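Side-chain contacts in fatty acid synthase 1, isoform A (Drosophila melanogaster, PDB 6FN6), which probably makes long-chain saturated fatty acids as a multifunctional enzyme, this chain being its modifying region with dehydratase, enoylreductase and ketoreductase domains: residues A286-V289 with A290-I294; E408-P411 with T412-T416; R533-L536 with E537-L540. All blocks are in the same frame, centred on the assembly; numbering follows the deposited sequence.

The three contacts follow one another along the chain and lie on the same side of its centre. Contacts 1 and 2, centres 21 Å apart, belong to helices that pack on a mixed sheet whose strand order, 3-2-1-4-5-7-6 within 303-445, is that of class I methyltransferases, consistent with the pseudo-methyltransferase domain of animal fatty acid synthases. Helix 279-296 holds contact 1, and helix 410-423 begins at contact 2. Contact 3, in the pseudo-ketoreductase range, is centred 18 Å from contact 1 and 23 Å from contact 2. Contacts 1 and 3 come within about 4 Å at their nearest atoms, and side chains of both bond across from one of these domains to the other.

Contact 1: A286-V289 with A290-I294; sequences ALDV and AIQVI
Asp288 and Gln292, one helical turn apart, are tied by a hydrogen bond of 2.8 Å from Gln292 NE2 to Asp288 OD1. It is fairly straight, with 161° at the hydrogen. The amide aims this N-H within its own plane, whereas the oxygen is met from above the carboxylate plane; the two flat groups stand almost perpendicular. Asp288 brings its carboxylate to that point with CG anti to the backbone N (chi1 -160°), and Gln292, with CG beside its backbone N, runs extended back toward Asp288, passing beside Asp288 O. Both polar ends are buried and have further partners: Asp288 OD2 forms a salt bridge with Lys557, Gln292 OE1 accepts from Arg554 NE, and Gln292 NE2 also donates to His555 O. The positive charge of Lys557 probably favours an ionised Asp288.

Backbone bonds of the alpha helix run beneath the pair, among them Ile291 N to Leu287 O at 3.1 Å and Val293 N to Val289 O at 3.0 Å. Apolar contact along this stretch is modest: Val289 CG1 and Val293 CG2 lie 4.4 Å apart.

The polar pair is directed at strand 549-557, linking the helix to the pseudo-ketoreductase part. Leu287 and Ile291 pack on helix 320-329 and, with Ile294, on Phe378 and Phe376 of strand 374-380, while Ala286, Val293 and Ile294 meet strand 438-445.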
loop_
_atom_site.group_PDB
_atom_site.type_symbol
_atom_site.label_atom_id
_atom_site.label_comp_id
_atom_site.label_asym_id
_atom_site.label_seq_id
_atom_site.Cartn_x
_atom_site.Cartn_y
_atom_site.Cartn_z
ATOM N N ALA A 286 -56.079 -39.250 12.881
ATOM C CA ALA A 286 -57.007 -40.351 12.673
ATOM C C ALA A 286 -56.712 -41.035 11.340
ATOM O O ALA A 286 -56.676 -42.263 11.257
ATOM C CB ALA A 286 -58.447 -39.854 12.718
ATOM N N LEU A 287 -56.497 -40.235 10.301
ATOM C CA LEU A 287 -56.157 -40.764 8.984
ATOM C C LEU A 287 -54.793 -41.445 9.004
ATOM O O LEU A 287 -54.591 -42.469 8.352
ATOM C CB LEU A 287 -56.165 -39.651 7.931
ATOM C CG LEU A 287 -57.522 -39.020 7.612
ATOM C CD1 LEU A 287 -57.336 -37.673 6.944
ATOM C CD2 LEU A 287 -58.343 -39.943 6.729
ATOM N N ASP A 288 -53.856 -40.862 9.741
ATOM C CA ASP A 288 -52.518 -41.425 9.859
ATOM C C ASP A 288 -52.568 -42.799 10.522
ATOM O O ASP A 288 -51.882 -43.728 10.100
ATOM C CB ASP A 288 -51.613 -40.486 10.651
ATOM C CG ASP A 288 -50.142 -40.749 10.402
ATOM O OD1 ASP A 288 -49.775 -41.914 10.140
ATOM O OD2 ASP A 288 -49.351 -39.785 10.459
ATOM N N VAL A 289 -53.383 -42.921 11.564
ATOM C CA VAL A 289 -53.528 -44.188 12.265
ATOM C C VAL A 289 -54.161 -45.215 11.335
ATOM O O VAL A 289 -53.759 -46.378 11.312
ATOM C CB VAL A 289 -54.362 -44.025 13.551
ATOM C CG1 VAL A 289 -54.694 -45.386 14.151
ATOM C CG2 VAL A 289 -53.626 -43.167 14.561
ATOM N N ALA A 290 -55.152 -44.779 10.566
ATOM C CA ALA A 290 -55.892 -45.681 9.693
ATOM C C ALA A 290 -54.977 -46.318 8.655
ATOM O O ALA A 290 -54.979 -47.536 8.477
ATOM C CB ALA A 290 -57.025 -44.938 9.009
ATOM N N ILE A 291 -54.197 -45.491 7.968
ATOM C CA ILE A 291 -53.301 -45.978 6.927
ATOM C C ILE A 291 -52.251 -46.897 7.543
ATOM O O ILE A 291 -51.850 -47.892 6.939
ATOM C CB ILE A 291 -52.649 -44.808 6.166
ATOM C CG1 ILE A 291 -53.706 -44.019 5.385
ATOM C CG2 ILE A 291 -51.548 -45.306 5.229
ATOM C CD1 ILE A 291 -54.382 -44.793 4.267
ATOM N N GLN A 292 -51.806 -46.559 8.747
ATOM C CA GLN A 292 -50.828 -47.381 9.447
ATOM C C GLN A 292 -51.343 -48.800 9.660
ATOM O O GLN A 292 -50.615 -49.767 9.440
ATOM C CB GLN A 292 -50.463 -46.754 10.791
ATOM C CG GLN A 292 -49.399 -45.684 10.691
ATOM C CD GLN A 292 -49.048 -45.088 12.034
ATOM O OE1 GLN A 292 -48.861 -45.810 13.013
ATOM N NE2 GLN A 292 -48.965 -43.764 12.092
ATOM N N VAL A 293 -52.593 -48.918 10.093
ATOM C CA VAL A 293 -53.199 -50.221 10.333
ATOM C C VAL A 293 -53.289 -51.002 9.023
ATOM O O VAL A 293 -53.063 -52.212 8.996
ATOM C CB VAL A 293 -54.585 -50.074 10.991
ATOM C CG1 VAL A 293 -55.287 -51.432 11.099
ATOM C CG2 VAL A 293 -54.450 -49.429 12.362
ATOM N N ILE A 294 -53.623 -50.304 7.940
ATOM C CA ILE A 294 -53.758 -50.935 6.633
ATOM C C ILE A 294 -52.403 -51.453 6.164
ATOM O O ILE A 294 -52.290 -52.591 5.712
ATOM C CB ILE A 294 -54.363 -49.958 5.606
ATOM C CG1 ILE A 294 -55.769 -49.546 6.034
ATOM C CG2 ILE A 294 -54.403 -50.585 4.218
ATOM C CD1 ILE A 294 -56.317 -48.357 5.279
#

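Contact 2: E408-P411 with T412-T416; sequences ETLP and TYTKT
Leu410 O is gripped twice by Thr414, whose backbone N donates at 3.1 Å and whose OG1 donates at 2.9 Å. The two donors reach the carbonyl from opposite faces of its plane. Thr414 can turn its hydroxyl back onto the preceding turn because OG1 lies beside its own backbone N (chi1 -57°), which also places OG1 3.8 Å from Leu410 CD1. One residue earlier, Tyr413 N reaches Thr409 O at 2.9 Å.

These bonds start helix 410-423 where the chain leaves strand 402-409 of the methyltransferase-like sheet, with Thr409 as N-cap. Pro411 fits this first turn, where a backbone N-H is not needed for helical bonding, and its carbonyl accepts Lys415 N at 3.3 Å.

On the buried side, Glu408 and Tyr413 touch through their CB atoms, 4.0 Å apart, before their polar ends part. The Glu408 carboxylate is held by Leu383 N and Ser384 OG of the neighbouring loop. Tyr413, with CG anti to the backbone N (chi1 173°), carries its ring against Val439 and Val441 of strand 438-445, and its OH bonds to Glu431.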
loop_
_atom_site.group_PDB
_atom_site.type_symbol
_atom_site.label_atom_id
_atom_site.label_comp_id
_atom_site.label_asym_id
_atom_site.label_seq_id
_atom_site.Cartn_x
_atom_site.Cartn_y
_atom_site.Cartn_z
ATOM N N GLU A 408 -67.972 -40.601 9.106
ATOM C CA GLU A 408 -69.419 -40.535 9.259
ATOM C C GLU A 408 -69.809 -39.561 10.359
ATOM O O GLU A 408 -68.979 -39.177 11.182
ATOM C CB GLU A 408 -69.984 -41.924 9.583
ATOM C CG GLU A 408 -69.681 -42.989 8.541
ATOM C CD GLU A 408 -70.480 -42.811 7.269
ATOM O OE1 GLU A 408 -71.595 -42.252 7.338
ATOM O OE2 GLU A 408 -69.994 -43.231 6.200
ATOM N N THR A 409 -71.072 -39.150 10.357
ATOM C CA THR A 409 -71.614 -38.386 11.471
ATOM C C THR A 409 -72.000 -39.371 12.568
ATOM O O THR A 409 -72.602 -40.409 12.296
ATOM C CB THR A 409 -72.836 -37.545 11.059
ATOM O OG1 THR A 409 -73.909 -38.409 10.668
ATOM C CG2 THR A 409 -72.483 -36.625 9.901
ATOM N N LEU A 410 -71.650 -39.042 13.806
ATOM C CA LEU A 410 -71.835 -39.957 14.927
ATOM C C LEU A 410 -73.291 -40.386 15.135
ATOM O O LEU A 410 -73.567 -41.579 15.266
ATOM C CB LEU A 410 -71.298 -39.328 16.215
ATOM C CG LEU A 410 -71.296 -40.221 17.460
ATOM C CD1 LEU A 410 -70.601 -41.554 17.205
ATOM C CD2 LEU A 410 -70.636 -39.500 18.620
ATOM N N PRO A 411 -74.229 -39.424 15.170
ATOM C CA PRO A 411 -75.612 -39.858 15.402
ATOM C C PRO A 411 -76.099 -40.868 14.367
ATOM O O PRO A 411 -76.684 -41.882 14.739
ATOM C CB PRO A 411 -76.414 -38.550 15.323
ATOM C CG PRO A 411 -75.518 -37.572 14.657
ATOM C CD PRO A 411 -74.136 -37.959 15.050
ATOM N N THR A 412 -75.853 -40.596 13.089
ATOM C CA THR A 412 -76.295 -41.489 12.023
ATOM C C THR A 412 -75.568 -42.828 12.085
ATOM O O THR A 412 -76.189 -43.884 11.964
ATOM C CB THR A 412 -76.074 -40.868 10.631
ATOM O OG1 THR A 412 -74.686 -40.556 10.453
ATOM C CG2 THR A 412 -76.905 -39.607 10.471
ATOM N N TYR A 413 -74.254 -42.782 12.270
ATOM C CA TYR A 413 -73.454 -43.998 12.295
ATOM C C TYR A 413 -73.953 -44.959 13.372
ATOM O O TYR A 413 -73.888 -46.180 13.212
ATOM C CB TYR A 413 -71.978 -43.674 12.534
ATOM C CG TYR A 413 -71.130 -44.908 12.727
ATOM C CD1 TYR A 413 -70.943 -45.811 11.689
ATOM C CD2 TYR A 413 -70.530 -45.180 13.948
ATOM C CE1 TYR A 413 -70.175 -46.947 11.859
ATOM C CE2 TYR A 413 -69.761 -46.315 14.128
ATOM C CZ TYR A 413 -69.588 -47.195 13.080
ATOM O OH TYR A 413 -68.823 -48.324 13.254
ATOM N N THR A 414 -74.446 -44.400 14.472
ATOM C CA THR A 414 -74.907 -45.200 15.601
ATOM C C THR A 414 -76.258 -45.866 15.333
ATOM O O THR A 414 -76.420 -47.063 15.566
ATOM C CB THR A 414 -75.015 -44.345 16.878
ATOM O OG1 THR A 414 -73.749 -43.736 17.154
ATOM C CG2 THR A 414 -75.428 -45.199 18.071
ATOM N N LYS A 415 -77.226 -45.092 14.852
ATOM C CA LYS A 415 -78.595 -45.585 14.743
ATOM C C LYS A 415 -78.785 -46.529 13.557
ATOM O O LYS A 415 -79.634 -47.419 13.605
ATOM C CB LYS A 415 -79.585 -44.419 14.632
ATOM C CG LYS A 415 -79.364 -43.492 13.444
ATOM C CD LYS A 415 -80.341 -42.321 13.478
ATOM C CE LYS A 415 -80.107 -41.338 12.337
ATOM N NZ LYS A 415 -80.152 -41.990 10.998
ATOM N N THR A 416 -78.011 -46.333 12.492
ATOM C CA THR A 416 -78.138 -47.177 11.305
ATOM C C THR A 416 -76.792 -47.588 10.706
ATOM O O THR A 416 -76.713 -48.569 9.967
ATOM C CB THR A 416 -78.956 -46.469 10.210
ATOM O OG1 THR A 416 -78.421 -45.161 9.976
ATOM C CG2 THR A 416 -80.414 -46.351 10.626
#

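Contact 3: R533-L536 with E537-L540; sequences RQQL and EKDL
Arg533 and Glu537 form a salt bridge across one turn, with Arg533 NH1 2.8 Å from Glu537 OE1. The oxygen lies over one face of the guanidinium, so no N-H points at it and the attraction is one of charge alone. The Arg533 chain bends at its third torsion (chi3 73°), curling the guanidinium over OE1, while the extended Glu537 passes beside Arg533 O. The two planes stand 85° apart.

Among the side-chain hydrogen bonds, Lys538 NZ gives one of 3.1 Å to Gln535 OE1, tilted out of the amide plane. Both ends are held from outside too: Lys538 NZ by Val429 O, and Gln535 NE2 by Asn269.

Backbone bonds close the helix. Glu537 N reaches back four residues to Arg533 O, but Lys538 N turns to Gln535 O at 3.0 Å. Asp539 N bonds to Leu536 O at 3.2 Å, closing a type I beta turn from Leu536 to Asp539. Asp539 then leaves with positive phi (65°). A water donates to Gln535 O and accepts from Leu540 N, linking the last turn to the outgoing chain.

This helix end of the pseudo-ketoreductase part leads into strand 542-546. Arg444 of strand 438-445 binds Lys538 O, Asp539 pairs with Arg452 and Arg513, and Leu540 rests on Asn297, just beyond helix 279-296.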
loop_
_atom_site.group_PDB
_atom_site.type_symbol
_atom_site.label_atom_id
_atom_site.label_comp_id
_atom_site.label_asym_id
_atom_site.label_seq_id
_atom_site.Cartn_x
_atom_site.Cartn_y
_atom_site.Cartn_z
ATOM N N ARG A 533 -62.635 -63.572 20.690
ATOM C CA ARG A 533 -63.260 -63.990 19.431
ATOM C C ARG A 533 -63.573 -62.815 18.504
ATOM O O ARG A 533 -63.124 -62.795 17.361
ATOM C CB ARG A 533 -64.542 -64.790 19.715
ATOM C CG ARG A 533 -65.058 -65.594 18.517
ATOM C CD ARG A 533 -66.381 -66.297 18.817
ATOM N NE ARG A 533 -67.529 -65.393 18.871
ATOM C CZ ARG A 533 -68.375 -65.197 17.861
ATOM N NH1 ARG A 533 -68.230 -65.853 16.711
ATOM N NH2 ARG A 533 -69.392 -64.356 18.003
ATOM N N GLN A 534 -64.328 -61.835 18.988
ATOM C CA GLN A 534 -64.704 -60.701 18.148
ATOM C C GLN A 534 -63.468 -59.954 17.658
ATOM O O GLN A 534 -63.439 -59.449 16.533
ATOM C CB GLN A 534 -65.622 -59.734 18.900
ATOM C CG GLN A 534 -66.271 -58.690 17.993
ATOM C CD GLN A 534 -66.539 -57.370 18.694
ATOM O OE1 GLN A 534 -67.065 -57.337 19.807
ATOM N NE2 GLN A 534 -66.172 -56.272 18.042
ATOM N N GLN A 535 -62.444 -59.893 18.502
ATOM C CA GLN A 535 -61.220 -59.183 18.157
ATOM C C GLN A 535 -60.429 -59.922 17.091
ATOM O O GLN A 535 -60.015 -59.331 16.092
ATOM C CB GLN A 535 -60.348 -58.978 19.395
ATOM C CG GLN A 535 -59.091 -58.176 19.115
ATOM C CD GLN A 535 -59.399 -56.768 18.657
ATOM O OE1 GLN A 535 -60.515 -56.277 18.826
ATOM N NE2 GLN A 535 -58.413 -56.114 18.061
ATOM N N LEU A 536 -60.210 -61.213 17.310
ATOM C CA LEU A 536 -59.375 -61.992 16.413
ATOM C C LEU A 536 -60.102 -62.258 15.102
ATOM O O LEU A 536 -59.493 -62.684 14.122
ATOM C CB LEU A 536 -58.962 -63.304 17.075
ATOM C CG LEU A 536 -58.176 -63.161 18.383
ATOM C CD1 LEU A 536 -57.857 -64.523 18.969
ATOM C CD2 LEU A 536 -56.901 -62.353 18.184
ATOM N N GLU A 537 -61.404 -61.985 15.081
ATOM C CA GLU A 537 -62.192 -62.100 13.859
ATOM C C GLU A 537 -61.883 -60.960 12.893
ATOM O O GLU A 537 -62.348 -60.960 11.753
ATOM C CB GLU A 537 -63.686 -62.117 14.185
ATOM C CG GLU A 537 -64.217 -63.485 14.577
ATOM C CD GLU A 537 -65.676 -63.442 14.984
ATOM O OE1 GLU A 537 -66.177 -64.457 15.514
ATOM O OE2 GLU A 537 -66.321 -62.391 14.779
ATOM N N LYS A 538 -61.098 -59.991 13.353
ATOM C CA LYS A 538 -60.660 -58.883 12.510
ATOM C C LYS A 538 -59.433 -59.273 11.693
ATOM O O LYS A 538 -59.167 -58.697 10.639
ATOM C CB LYS A 538 -60.341 -57.662 13.370
ATOM C CG LYS A 538 -61.473 -57.245 14.279
ATOM C CD LYS A 538 -61.175 -55.926 14.951
ATOM C CE LYS A 538 -62.295 -55.501 15.880
ATOM N NZ LYS A 538 -61.868 -54.370 16.751
ATOM N N ASP A 539 -58.701 -60.265 12.189
ATOM C CA ASP A 539 -57.537 -60.800 11.496
ATOM C C ASP A 539 -56.432 -59.746 11.380
ATOM O O ASP A 539 -55.747 -59.653 10.358
ATOM C CB ASP A 539 -57.933 -61.317 10.111
ATOM C CG ASP A 539 -56.933 -62.313 9.554
ATOM O OD1 ASP A 539 -56.323 -63.054 10.353
ATOM O OD2 ASP A 539 -56.761 -62.354 8.317
ATOM N N LEU A 540 -56.268 -58.957 12.439
ATOM C CA LEU A 540 -55.171 -57.999 12.529
ATOM C C LEU A 540 -53.914 -58.716 13.004
ATOM O O LEU A 540 -53.985 -59.586 13.871
ATOM C CB LEU A 540 -55.522 -56.860 13.487
ATOM C CG LEU A 540 -56.819 -56.094 13.210
ATOM C CD1 LEU A 540 -57.035 -55.033 14.275
ATOM C CD2 LEU A 540 -56.811 -55.467 11.820
HETATM O O HOH W 1 -57.588 -59.412 15.158
#